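Local atomic coordinates of EvdO2 (Micromonospora carbonacea, PDB entry 4XAB), a protein that probably catalyses an oxidative cyclisation in orthosomycin biosynthesis, as a metal-dependent oxygenase of the phytanoyl-CoA dioxygenase family. Residues V171-H176 / E244-D250; F18-F23 / V208-T213; A98-M104 / R141-S145. All coordinates share one frame; numbering follows the deposited sequence.

Contact 1: V171-H176 / E244-D250; sequences VLPHHH and EPRPWMD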
# COMPACT_ATOMS: atom_id res chain seq x y z
N VAL A 171 -13.94 7.35 -9.51
CA VAL A 171 -12.75 6.64 -9.94
C VAL A 171 -12.33 7.38 -11.20
O VAL A 171 -13.03 7.37 -12.21
CB VAL A 171 -12.99 5.15 -10.19
CG1 VAL A 171 -11.71 4.51 -10.75
CG2 VAL A 171 -13.41 4.48 -8.90
N LEU A 172 -11.21 8.08 -11.08
CA LEU A 172 -10.67 8.95 -12.11
C LEU A 172 -10.24 8.18 -13.34
O LEU A 172 -10.00 6.99 -13.27
CB LEU A 172 -9.48 9.71 -11.52
CG LEU A 172 -9.89 10.63 -10.38
CD1 LEU A 172 -8.68 11.06 -9.56
CD2 LEU A 172 -10.63 11.84 -10.95
N PRO A 173 -10.17 8.87 -14.50
CA PRO A 173 -9.67 8.16 -15.67
C PRO A 173 -8.25 7.65 -15.43
O PRO A 173 -7.39 8.42 -15.00
CB PRO A 173 -9.70 9.23 -16.77
CG PRO A 173 -10.75 10.19 -16.33
CD PRO A 173 -10.64 10.23 -14.82
N HIS A 174 -8.01 6.38 -15.69
CA HIS A 174 -6.67 5.84 -15.57
C HIS A 174 -6.22 5.27 -16.91
O HIS A 174 -7.04 4.96 -17.78
CB HIS A 174 -6.59 4.73 -14.51
CG HIS A 174 -6.63 5.22 -13.09
ND1 HIS A 174 -7.71 5.89 -12.56
CD2 HIS A 174 -5.74 5.09 -12.08
CE1 HIS A 174 -7.48 6.16 -11.28
NE2 HIS A 174 -6.29 5.69 -10.97
N HIS A 175 -4.92 5.13 -17.08
CA HIS A 175 -4.39 4.43 -18.24
C HIS A 175 -3.18 3.65 -17.80
O HIS A 175 -2.60 3.93 -16.76
CB HIS A 175 -4.05 5.40 -19.36
CG HIS A 175 -3.15 6.52 -18.94
ND1 HIS A 175 -1.78 6.48 -19.10
CD2 HIS A 175 -3.43 7.72 -18.38
CE1 HIS A 175 -1.26 7.61 -18.65
NE2 HIS A 175 -2.24 8.38 -18.21
N HIS A 176 -2.81 2.64 -18.58
CA HIS A 176 -1.58 1.94 -18.29
C HIS A 176 -0.41 2.88 -18.54
O HIS A 176 -0.41 3.65 -19.50
CB HIS A 176 -1.47 0.67 -19.13
CG HIS A 176 -2.25 -0.48 -18.55
ND1 HIS A 176 -3.43 -0.92 -19.09
CD2 HIS A 176 -2.02 -1.24 -17.45
CE1 HIS A 176 -3.89 -1.93 -18.37
NE2 HIS A 176 -3.06 -2.14 -17.37
N GLU A 244 -19.27 1.05 -14.27
CA GLU A 244 -18.39 1.95 -15.02
C GLU A 244 -17.62 1.20 -16.10
O GLU A 244 -17.27 0.04 -15.91
CB GLU A 244 -17.41 2.65 -14.07
CG GLU A 244 -18.08 3.49 -13.04
CD GLU A 244 -17.13 3.98 -11.96
OE1 GLU A 244 -15.92 3.65 -12.02
OE2 GLU A 244 -17.59 4.69 -11.05
N PRO A 245 -17.34 1.86 -17.23
CA PRO A 245 -16.61 1.21 -18.32
C PRO A 245 -15.16 0.78 -17.98
O PRO A 245 -14.77 -0.32 -18.37
CB PRO A 245 -16.61 2.26 -19.44
CG PRO A 245 -16.99 3.55 -18.78
CD PRO A 245 -17.87 3.18 -17.64
N ARG A 246 -14.41 1.63 -17.28
CA ARG A 246 -12.98 1.41 -16.98
C ARG A 246 -12.24 0.72 -18.14
O ARG A 246 -11.80 -0.43 -18.03
CB ARG A 246 -12.83 0.60 -15.68
CG ARG A 246 -13.45 1.33 -14.48
CD ARG A 246 -13.04 0.78 -13.12
NE ARG A 246 -13.90 1.37 -12.10
CZ ARG A 246 -14.18 0.81 -10.93
NH1 ARG A 246 -13.67 -0.37 -10.61
NH2 ARG A 246 -14.99 1.44 -10.08
N PRO A 247 -12.09 1.43 -19.26
CA PRO A 247 -11.53 0.84 -20.48
C PRO A 247 -10.04 0.49 -20.35
O PRO A 247 -9.48 -0.19 -21.21
CB PRO A 247 -11.75 1.92 -21.54
CG PRO A 247 -11.80 3.20 -20.77
CD PRO A 247 -12.40 2.86 -19.43
N TRP A 248 -9.42 0.93 -19.26
CA TRP A 248 -8.01 0.66 -19.01
C TRP A 248 -7.79 -0.69 -18.35
O TRP A 248 -6.65 -1.09 -18.10
CB TRP A 248 -7.42 1.75 -18.11
CG TRP A 248 -8.11 1.83 -16.77
CD1 TRP A 248 -7.88 1.05 -15.67
CD2 TRP A 248 -9.15 2.74 -16.40
NE1 TRP A 248 -8.71 1.43 -14.64
CE2 TRP A 248 -9.50 2.46 -15.06
CE3 TRP A 248 -9.81 3.78 -17.07
CZ2 TRP A 248 -10.47 3.18 -14.38
CZ3 TRP A 248 -10.79 4.48 -16.39
CH2 TRP A 248 -11.10 4.18 -15.06
N MET A 249 -8.88 -1.37 -18.02
CA MET A 249 -8.77 -2.62 -17.28
C MET A 249 -8.02 -3.67 -18.06
O MET A 249 -8.27 -3.87 -19.25
CB MET A 249 -10.16 -3.15 -16.92
CG MET A 249 -10.12 -4.35 -15.98
SD MET A 249 -10.82 -3.97 -14.35
CE MET A 249 -9.94 -2.47 -13.96
N ASP A 250 -7.09 -4.35 -17.39
CA ASP A 250 -6.38 -5.47 -17.98
C ASP A 250 -7.13 -6.76 -17.70
O ASP A 250 -7.04 -7.32 -16.61
CB ASP A 250 -4.95 -5.56 -17.44
CG ASP A 250 -4.10 -6.57 -18.18
OD1 ASP A 250 -3.12 -7.07 -17.60
OD2 ASP A 250 -4.42 -6.87 -19.36
O HOH W 1 -16.32 6.76 -10.93
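Trp248 lies flat against 171-176, with His174 CB over the centre of its five-membered ring, 3.7 Å from the centroid and 10° off the normal, a CH-pi contact. The opposite face meets Arg246 CA, two residues back in its own chain, 3.7 Å from the ring plane and offset toward the rim, so that the indole lies between His174 and Arg246. At the edge Val171 CG1 meets Trp248 CZ2 at 4.1 Å, and Val171 CG2 packs 3.6 Å from Arg246 NH2. With chi1 at 60°, Trp248 CG takes the crowded position between backbone N and carbonyl carbon, sending the indole against His174, and NE1 reaches Ala133 O. Replacing Trp248 by alanine would probably open a gap beside His174 CB and leave Ala133 O without its indole partner. The His174 ring, turned 39° from the indole, is steered by ND1, which donates to Leu172 O at 2.6 Å in the imidazole plane. Arg246 holds Glu244 OE1 side-on in a salt bridge through NE (3.0 Å) and NH2 (3.1 Å); NH1 goes to Met135 O, and NH2 also pairs with Glu132. Leu172 N and His174 NE2 bond Gln130, beside the nickel ligands His129 and Asp131. Packing on the indole, against side chain and backbone alike, and a water between Val171 N and Glu244 OE2 thus join the segments, while many of their polar groups are satisfied from outside.

Contact 2: F18-F23 / V208-T213; sequences FRSRGF and VHDFRT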
# COMPACT_ATOMS: atom_id res chain seq x y z
N PHE A 18 -10.15 9.81 9.05
CA PHE A 18 -10.13 8.81 7.98
C PHE A 18 -11.37 8.92 7.09
O PHE A 18 -11.27 8.88 5.87
CB PHE A 18 -10.02 7.39 8.55
CG PHE A 18 -10.12 6.31 7.49
CD1 PHE A 18 -9.02 6.02 6.68
CD2 PHE A 18 -11.30 5.62 7.29
CE1 PHE A 18 -9.12 5.04 5.69
CE2 PHE A 18 -11.41 4.64 6.31
CZ PHE A 18 -10.31 4.35 5.51
N ARG A 19 -12.55 9.08 7.69
CA ARG A 19 -13.79 9.15 6.92
C ARG A 19 -13.86 10.41 6.09
O ARG A 19 -14.32 10.40 4.95
CB ARG A 19 -15.02 9.09 7.84
CG ARG A 19 -15.12 7.85 8.67
CD ARG A 19 -15.00 6.61 7.83
NE ARG A 19 -15.29 5.43 8.63
CZ ARG A 19 -16.50 4.91 8.79
NH1 ARG A 19 -17.55 5.46 8.19
NH2 ARG A 19 -16.65 3.83 9.54
N SER A 20 -13.40 11.51 6.69
CA SER A 20 -13.46 12.82 6.08
C SER A 20 -12.46 12.95 4.94
O SER A 20 -12.81 13.41 3.86
CB SER A 20 -13.17 13.90 7.14
OG SER A 20 -12.98 15.16 6.52
N ARG A 21 -11.23 12.53 5.20
CA ARG A 21 -10.13 12.77 4.28
C ARG A 21 -9.80 11.59 3.38
O ARG A 21 -9.23 11.77 2.32
CB ARG A 21 -8.88 13.18 5.06
CG ARG A 21 -9.10 14.32 6.04
CD ARG A 21 -7.77 14.90 6.48
NE ARG A 21 -7.34 15.96 5.57
CZ ARG A 21 -6.11 16.48 5.54
NH1 ARG A 21 -5.19 16.02 6.37
NH2 ARG A 21 -5.82 17.45 4.68
N GLY A 22 -10.17 10.39 3.81
CA GLY A 22 -9.90 9.19 3.03
C GLY A 22 -8.59 8.49 3.35
O GLY A 22 -8.23 7.49 2.72
N PHE A 23 -7.85 9.06 4.30
CA PHE A 23 -6.61 8.47 4.78
C PHE A 23 -6.38 8.86 6.23
O PHE A 23 -6.98 9.80 6.75
CB PHE A 23 -5.43 8.92 3.93
CG PHE A 23 -5.12 10.37 4.07
CD1 PHE A 23 -4.14 10.81 4.96
CD2 PHE A 23 -5.80 11.30 3.32
CE1 PHE A 23 -3.87 12.15 5.08
CE2 PHE A 23 -5.55 12.64 3.44
CZ PHE A 23 -4.58 13.07 4.33
N VAL A 208 -3.20 4.60 6.50
CA VAL A 208 -4.39 3.82 6.13
C VAL A 208 -5.16 4.59 5.06
O VAL A 208 -5.40 5.77 5.24
CB VAL A 208 -5.29 3.61 7.36
CG1 VAL A 208 -6.48 2.71 7.00
CG2 VAL A 208 -4.47 3.02 8.52
N HIS A 209 -5.54 3.95 3.95
CA HIS A 209 -6.36 4.68 2.98
C HIS A 209 -7.42 3.83 2.33
O HIS A 209 -7.25 2.62 2.11
CB HIS A 209 -5.51 5.34 1.87
CG HIS A 209 -4.69 4.38 1.07
ND1 HIS A 209 -3.37 4.11 1.37
CD2 HIS A 209 -4.98 3.66 -0.05
CE1 HIS A 209 -2.89 3.25 0.49
NE2 HIS A 209 -3.84 2.97 -0.39
N ASP A 210 -8.52 4.50 2.02
CA ASP A 210 -9.66 3.90 1.33
C ASP A 210 -9.30 3.44 -0.09
O ASP A 210 -8.39 3.98 -0.71
CB ASP A 210 -10.81 4.92 1.28
CG ASP A 210 -12.09 4.33 0.73
OD1 ASP A 210 -12.37 4.48 -0.49
OD2 ASP A 210 -12.83 3.72 1.51
N PHE A 211 -10.01 2.45 -0.60
CA PHE A 211 -9.81 1.98 -1.96
C PHE A 211 -9.93 3.10 -3.00
O PHE A 211 -9.39 2.98 -4.11
CB PHE A 211 -10.81 0.87 -2.29
CG PHE A 211 -10.43 -0.49 -1.76
CD1 PHE A 211 -9.21 -0.71 -1.17
CD2 PHE A 211 -11.33 -1.54 -1.86
CE1 PHE A 211 -8.86 -1.96 -0.69
CE2 PHE A 211 -10.98 -2.80 -1.39
CZ PHE A 211 -9.75 -3.01 -0.80
N ARG A 212 -10.65 4.17 -2.68
CA ARG A 212 -10.87 5.22 -3.68
C ARG A 212 -10.03 6.49 -3.44
O ARG A 212 -10.11 7.44 -4.20
CB ARG A 212 -12.35 5.58 -3.74
CG ARG A 212 -12.84 5.99 -5.11
CD ARG A 212 -14.36 6.07 -5.14
NE ARG A 212 -14.99 4.78 -5.41
CZ ARG A 212 -16.30 4.63 -5.64
NH1 ARG A 212 -17.09 5.69 -5.62
NH2 ARG A 212 -16.81 3.43 -5.89
N THR A 213 -9.21 6.51 -2.40
CA THR A 213 -8.38 7.69 -2.19
C THR A 213 -7.19 7.74 -3.14
O THR A 213 -6.36 6.84 -3.13
CB THR A 213 -7.87 7.75 -0.74
OG1 THR A 213 -8.99 7.60 0.13
CG2 THR A 213 -7.16 9.09 -0.47
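The Phe18 ring turns its edge to strand 206-210, with Val208 O and His209 CA near its plane, while Val208 CG1 comes in obliquely to Phe18 CE1 at 3.8 Å. The setting is the double-stranded beta helix of the cupin superfamily, where strand 23-26 pairs with 206-210. Phe101 stacks on the Phe18 ring, and chi1 of 175°, which sets CG opposite the backbone N, carries that ring from helix 12-21 to the strand. The Phe23 ring stacks with Tyr162, and its CZ sits 3.6 Å over one face of the Arg21 guanidinium, offset toward the rim. Phe23 and His209 form an antiparallel non-hydrogen-bonded pair with their side chains on the same face of the sheet, CB to CB 4.1 Å. His209 NE2 is hydrogen-bonded to Asp131 OD2, a nickel ligand together with His129 and His215, and ND1 to Tyr162 OH; His209 is thus a second-shell residue that probably helps position Asp131. Between helix and strand, Gly22 turns the chain with positive phi, 92°. A beta carbon here would strike Thr213 OG1 and the carbonyl O of Arg21. Gly22 O accepts two bonds from opposite faces of its carbonyl plane: a nearly straight one from Asp210 N (3.1 Å, 168° at the hydrogen) and one from Thr213 OG1 at 2.7 Å. The type I turn from Asp210 to Thr213, which brings that hydroxyl round, is closed by Thr213 N to Asp210 O and reinforced by an Asx turn, in which Arg212 N donates to Asp210 OD1 at 2.8 Å, on the anti side of the carboxylate but well out of its plane.

Contact 3: A98-M104 / R141-S145; sequences ASAFLDM and RRGLS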
# COMPACT_ATOMS: atom_id res chain seq x y z
N ALA A 98 -9.18 -1.92 10.94
CA ALA A 98 -9.96 -1.95 9.69
C ALA A 98 -11.44 -2.04 10.01
O ALA A 98 -12.26 -1.33 9.40
CB ALA A 98 -9.53 -3.13 8.82
N SER A 99 -11.77 -2.90 10.96
CA SER A 99 -13.14 -3.06 11.42
C SER A 99 -13.73 -1.75 11.94
O SER A 99 -14.85 -1.37 11.57
CB SER A 99 -13.20 -4.12 12.52
OG SER A 99 -14.51 -4.20 13.04
N ALA A 100 -12.97 -1.05 12.78
CA ALA A 100 -13.40 0.24 13.31
C ALA A 100 -13.59 1.27 12.20
O ALA A 100 -14.56 2.03 12.19
CB ALA A 100 -12.41 0.76 14.34
N PHE A 101 -12.66 1.30 11.26
CA PHE A 101 -12.70 2.30 10.21
C PHE A 101 -13.77 2.01 9.15
O PHE A 101 -14.29 2.94 8.53
CB PHE A 101 -11.33 2.43 9.52
CG PHE A 101 -10.32 3.24 10.31
CD1 PHE A 101 -10.53 3.55 11.64
CD2 PHE A 101 -9.16 3.69 9.70
CE1 PHE A 101 -9.60 4.29 12.36
CE2 PHE A 101 -8.22 4.44 10.40
CZ PHE A 101 -8.44 4.74 11.73
N LEU A 102 -14.08 0.74 8.93
CA LEU A 102 -15.06 0.37 7.90
C LEU A 102 -16.46 0.12 8.46
O LEU A 102 -17.40 -0.08 7.70
CB LEU A 102 -14.60 -0.88 7.14
CG LEU A 102 -13.31 -0.80 6.33
CD1 LEU A 102 -12.87 -2.18 5.91
CD2 LEU A 102 -13.50 0.08 5.11
N ASP A 103 -16.59 0.14 9.79
CA ASP A 103 -17.85 -0.22 10.46
C ASP A 103 -18.33 -1.60 10.03
O ASP A 103 -19.52 -1.80 9.74
CB ASP A 103 -18.93 0.82 10.18
CG ASP A 103 -18.70 2.11 10.92
OD1 ASP A 103 -18.46 2.05 12.15
OD2 ASP A 103 -18.73 3.17 10.27
N MET A 104 -17.41 -2.55 10.01
CA MET A 104 -17.71 -3.93 9.65
C MET A 104 -17.11 -4.88 10.66
O MET A 104 -16.02 -4.63 11.19
CB MET A 104 -17.16 -4.25 8.27
CG MET A 104 -17.81 -3.49 7.17
SD MET A 104 -16.99 -3.91 5.64
CE MET A 104 -17.08 -5.70 5.68
N ARG A 141 -16.49 -3.48 -3.68
CA ARG A 141 -16.10 -3.87 -2.33
C ARG A 141 -15.80 -2.60 -1.55
O ARG A 141 -15.21 -1.68 -2.11
CB ARG A 141 -14.86 -4.76 -2.33
CG ARG A 141 -15.02 -6.14 -2.96
CD ARG A 141 -13.65 -6.80 -2.98
NE ARG A 141 -13.62 -8.06 -3.71
CZ ARG A 141 -13.75 -9.26 -3.15
NH1 ARG A 141 -13.94 -9.36 -1.84
NH2 ARG A 141 -13.69 -10.35 -3.89
N ARG A 142 -16.22 -2.54 -0.29
CA ARG A 142 -15.69 -1.54 0.62
C ARG A 142 -14.35 -2.05 1.14
O ARG A 142 -14.17 -3.24 1.35
CB ARG A 142 -16.65 -1.26 1.77
CG ARG A 142 -18.00 -0.77 1.29
CD ARG A 142 -18.65 0.15 2.29
NE ARG A 142 -19.12 -0.56 3.48
CZ ARG A 142 -18.66 -0.34 4.71
NH1 ARG A 142 -17.73 0.58 4.93
NH2 ARG A 142 -19.15 -1.03 5.73
N GLY A 143 -13.40 -1.16 1.34
CA GLY A 143 -12.13 -1.66 1.82
C GLY A 143 -11.09 -0.61 2.03
O GLY A 143 -11.28 0.57 1.70
N LEU A 144 -9.96 -1.05 2.55
CA LEU A 144 -8.86 -0.13 2.79
C LEU A 144 -7.55 -0.89 2.83
O LEU A 144 -7.52 -2.14 2.82
CB LEU A 144 -9.09 0.66 4.09
CG LEU A 144 -9.39 -0.10 5.40
CD1 LEU A 144 -8.17 -0.85 5.93
CD2 LEU A 144 -9.88 0.87 6.47
N SER A 145 -6.47 -0.13 2.86
CA SER A 145 -5.12 -0.65 2.97
C SER A 145 -4.43 -0.03 4.17
O SER A 145 -4.59 1.15 4.42
CB SER A 145 -4.30 -0.32 1.72
OG SER A 145 -4.83 -0.99 0.59
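Arg142 grips the carbonyl oxygen of Leu102 end-on: NH2 donates at 2.8 Å and NH1 at 2.9 Å, both to the one atom, which lies in the guanidinium plane. NH2 approaches nearly along the C=O axis and NH1 lies off that direction; both bonds are bent, 145° and 141° at the hydrogen. A bend at chi3 swings the guanidinium back toward the helix end, and Met104 SD lies over one of its faces, 3.6 Å from Arg142 NH2. Because Leu102 ends helix 89-102, the positive charge probably also interacts favourably with the negative end of the helix dipole. Asp103 leaves the helix with positive phi, and its OD2 forms salt bridges with Arg15 and, at a doubtfully short distance, Arg19. This helix packs outside strand 139-149 of the double-stranded beta helix, its short segment 98-102 running at 132° to strand 143-145 with the axes 9.1 Å apart. Leu144 fills the space between them: CD1 touches Ala98 CB, while CD2 fits between Phe101 CB (3.7 Å) and Leu102 CG (3.8 Å). The strand's backbone is paired on both sides, Gly143 with Phe211 and Leu144 with Phe233, and Arg142 N is bonded to Ser235 OG.

Contacts 2 and 3 are buried and reach one sheet: strands 206-210 and 139-149 are neighbours in it, joined where Ser145 N lies 3.0 Å from His209 O, a probable hydrogen bond, and the centres of the two contacts are about 10 Å apart. In each, helical residues meet a strand and a backbone carbonyl takes two donors, but contact 2 uses a peptide N-H and a hydroxyl, contact 3 a charged guanidinium. Contact 1 is more peripheral and only partly buried, and joins mostly irregular chain around an indole. It meets contact 2 where Val171 CG2 packs 3.8 Å from Arg212 NE, but does not touch contact 3.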